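Local coordinates for P22 protein (Trypanosoma brucei, PDB 3JV1) that acts as an accessory factor in the RNA editing of the cytochrome oxidase subunit II transcript and belongs to the Mam33 family, at residues Glu55-Leu60 against Leu109-Ser114. Sequence-based numbering, arbitrary orientation.
Sequences EIILQL and LALDTS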
loop_
_atom_site.group_PDB
_atom_site.type_symbol
_atom_site.label_atom_id
_atom_site.label_comp_id
_atom_site.label_asym_id
_atom_site.label_seq_id
_atom_site.Cartn_x
_atom_site.Cartn_y
_atom_site.Cartn_z
ATOM N N GLU A 55 2.143 -13.274 -25.435
ATOM C CA GLU A 55 0.901 -13.468 -24.710
ATOM C C GLU A 55 0.569 -12.083 -24.187
ATOM O O GLU A 55 1.457 -11.358 -23.746
ATOM C CB GLU A 55 1.060 -14.438 -23.544
ATOM C CG GLU A 55 -0.269 -14.670 -22.819
ATOM C CD GLU A 55 -0.143 -15.610 -21.653
ATOM O OE1 GLU A 55 0.753 -15.393 -20.817
ATOM O OE2 GLU A 55 -0.943 -16.563 -21.566
ATOM N N ILE A 56 -0.697 -11.699 -24.279
ATOM C CA ILE A 56 -1.126 -10.393 -23.811
ATOM C C ILE A 56 -1.981 -10.658 -22.578
ATOM O O ILE A 56 -2.936 -11.431 -22.641
ATOM C CB ILE A 56 -1.979 -9.668 -24.875
ATOM C CG1 ILE A 56 -1.348 -9.827 -26.270
ATOM C CG2 ILE A 56 -2.136 -8.198 -24.493
ATOM C CD1 ILE A 56 0.060 -9.299 -26.408
ATOM N N ILE A 57 -1.632 -10.026 -21.462
ATOM C CA ILE A 57 -2.362 -10.235 -20.221
ATOM C C ILE A 57 -2.921 -8.934 -19.667
ATOM O O ILE A 57 -2.207 -7.930 -19.563
ATOM C CB ILE A 57 -1.453 -10.867 -19.162
ATOM C CG1 ILE A 57 -0.926 -12.206 -19.677
ATOM C CG2 ILE A 57 -2.210 -11.042 -17.858
ATOM C CD1 ILE A 57 0.076 -12.870 -18.762
ATOM N N LEU A 58 -4.209 -8.965 -19.335
ATOM C CA LEU A 58 -4.916 -7.821 -18.778
ATOM C C LEU A 58 -5.284 -8.155 -17.341
ATOM O O LEU A 58 -6.035 -9.096 -17.105
ATOM C CB LEU A 58 -6.201 -7.555 -19.565
ATOM C CG LEU A 58 -6.230 -6.634 -20.783
ATOM C CD1 LEU A 58 -6.518 -5.212 -20.333
ATOM C CD2 LEU A 58 -4.923 -6.733 -21.559
ATOM N N GLN A 59 -4.765 -7.387 -16.391
ATOM C CA GLN A 59 -5.056 -7.621 -14.974
ATOM C C GLN A 59 -5.616 -6.350 -14.350
ATOM O O GLN A 59 -4.904 -5.345 -14.275
ATOM C CB GLN A 59 -3.781 -7.991 -14.201
ATOM C CG GLN A 59 -2.865 -8.982 -14.879
ATOM C CD GLN A 59 -1.580 -9.208 -14.095
ATOM O OE1 GLN A 59 -0.900 -8.256 -13.711
ATOM N NE2 GLN A 59 -1.239 -10.472 -13.865
ATOM N N LEU A 60 -6.872 -6.381 -13.911
ATOM C CA LEU A 60 -7.466 -5.208 -13.263
ATOM C C LEU A 60 -6.713 -5.015 -11.959
ATOM O O LEU A 60 -6.430 -5.988 -11.265
ATOM C CB LEU A 60 -8.945 -5.435 -12.956
ATOM C CG LEU A 60 -9.977 -5.229 -14.065
ATOM C CD1 LEU A 60 -10.161 -3.746 -14.305
ATOM C CD2 LEU A 60 -9.545 -5.940 -15.330
ATOM N N LEU A 109 9.157 -12.587 -13.142
ATOM C CA LEU A 109 8.827 -11.707 -12.033
ATOM C C LEU A 109 7.650 -10.829 -12.443
ATOM O O LEU A 109 6.750 -10.572 -11.652
ATOM C CB LEU A 109 10.025 -10.834 -11.665
ATOM C CG LEU A 109 9.797 -9.785 -10.574
ATOM C CD1 LEU A 109 9.348 -10.440 -9.275
ATOM C CD2 LEU A 109 11.095 -9.018 -10.363
ATOM N N ALA A 110 7.659 -10.380 -13.693
ATOM C CA ALA A 110 6.587 -9.537 -14.202
ATOM C C ALA A 110 5.230 -10.235 -14.091
ATOM O O ALA A 110 4.228 -9.607 -13.759
ATOM C CB ALA A 110 6.867 -9.161 -15.652
ATOM N N LEU A 111 5.208 -11.535 -14.363
ATOM C CA LEU A 111 3.975 -12.317 -14.301
ATOM C C LEU A 111 3.563 -12.679 -12.874
ATOM O O LEU A 111 2.382 -12.877 -12.589
ATOM C CB LEU A 111 4.135 -13.605 -15.113
ATOM C CG LEU A 111 4.227 -13.452 -16.627
ATOM C CD1 LEU A 111 4.540 -14.793 -17.252
ATOM C CD2 LEU A 111 2.923 -12.907 -17.164
ATOM N N ASP A 112 4.543 -12.778 -11.985
ATOM C CA ASP A 112 4.285 -13.129 -10.598
ATOM C C ASP A 112 3.406 -12.064 -9.956
ATOM O O ASP A 112 3.755 -10.886 -9.949
ATOM C CB ASP A 112 5.605 -13.232 -9.841
ATOM C CG ASP A 112 5.463 -13.939 -8.511
ATOM O OD1 ASP A 112 4.371 -13.867 -7.908
ATOM O OD2 ASP A 112 6.454 -14.556 -8.066
ATOM N N THR A 113 2.268 -12.474 -9.411
ATOM C CA THR A 113 1.369 -11.521 -8.778
ATOM C C THR A 113 1.347 -11.610 -7.248
ATOM O O THR A 113 0.482 -11.023 -6.614
ATOM C CB THR A 113 -0.074 -11.688 -9.301
ATOM O OG1 THR A 113 -0.485 -13.050 -9.142
ATOM C CG2 THR A 113 -0.156 -11.305 -10.773
ATOM N N SER A 114 2.289 -12.333 -6.649
ATOM C CA SER A 114 2.322 -12.446 -5.189
ATOM C C SER A 114 2.624 -11.088 -4.547
ATOM O O SER A 114 3.105 -10.181 -5.211
ATOM C CB SER A 114 3.375 -13.468 -4.763
ATOM O OG SER A 114 4.681 -13.024 -5.074
#
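One face of the antiparallel sheet of this Mam33-family fold is met here by the end of helix 107-111 and the turn that follows it: strand 54-63 offers I57 and Q59, and L111 and T113 come down on them. The methyl groups I57 CD1 and L111 CD2 make a tight contact at 3.3 Å, with the two side chains crossing at about a right angle. I57 reaches L111 because its CG1 branch lies anti to the carbonyl carbon (chi1 -59°) and then runs extended to CD1. Two residues along the strand, the amide nitrogen Q59 NE2 lies 3.4 Å from the methyl T113 CG2. The turn carrying T113 is shaped by D112, whose OD1 accepts from S114 N at 2.9 Å in an Asx turn and also from S114 OG, both from the same face of the carboxylate. S114 in turn caps helix 115-121 through A117 N, and packs on E116 of the second subunit. About 152 Å² is buried, through one methyl pair and one amide-methyl touch without a polar bond between the segments, so the contact itself gives little directional hold; polar bonds instead hold the turn and, through K121 and Q118 to backbone oxygens, join it to helix 115-121.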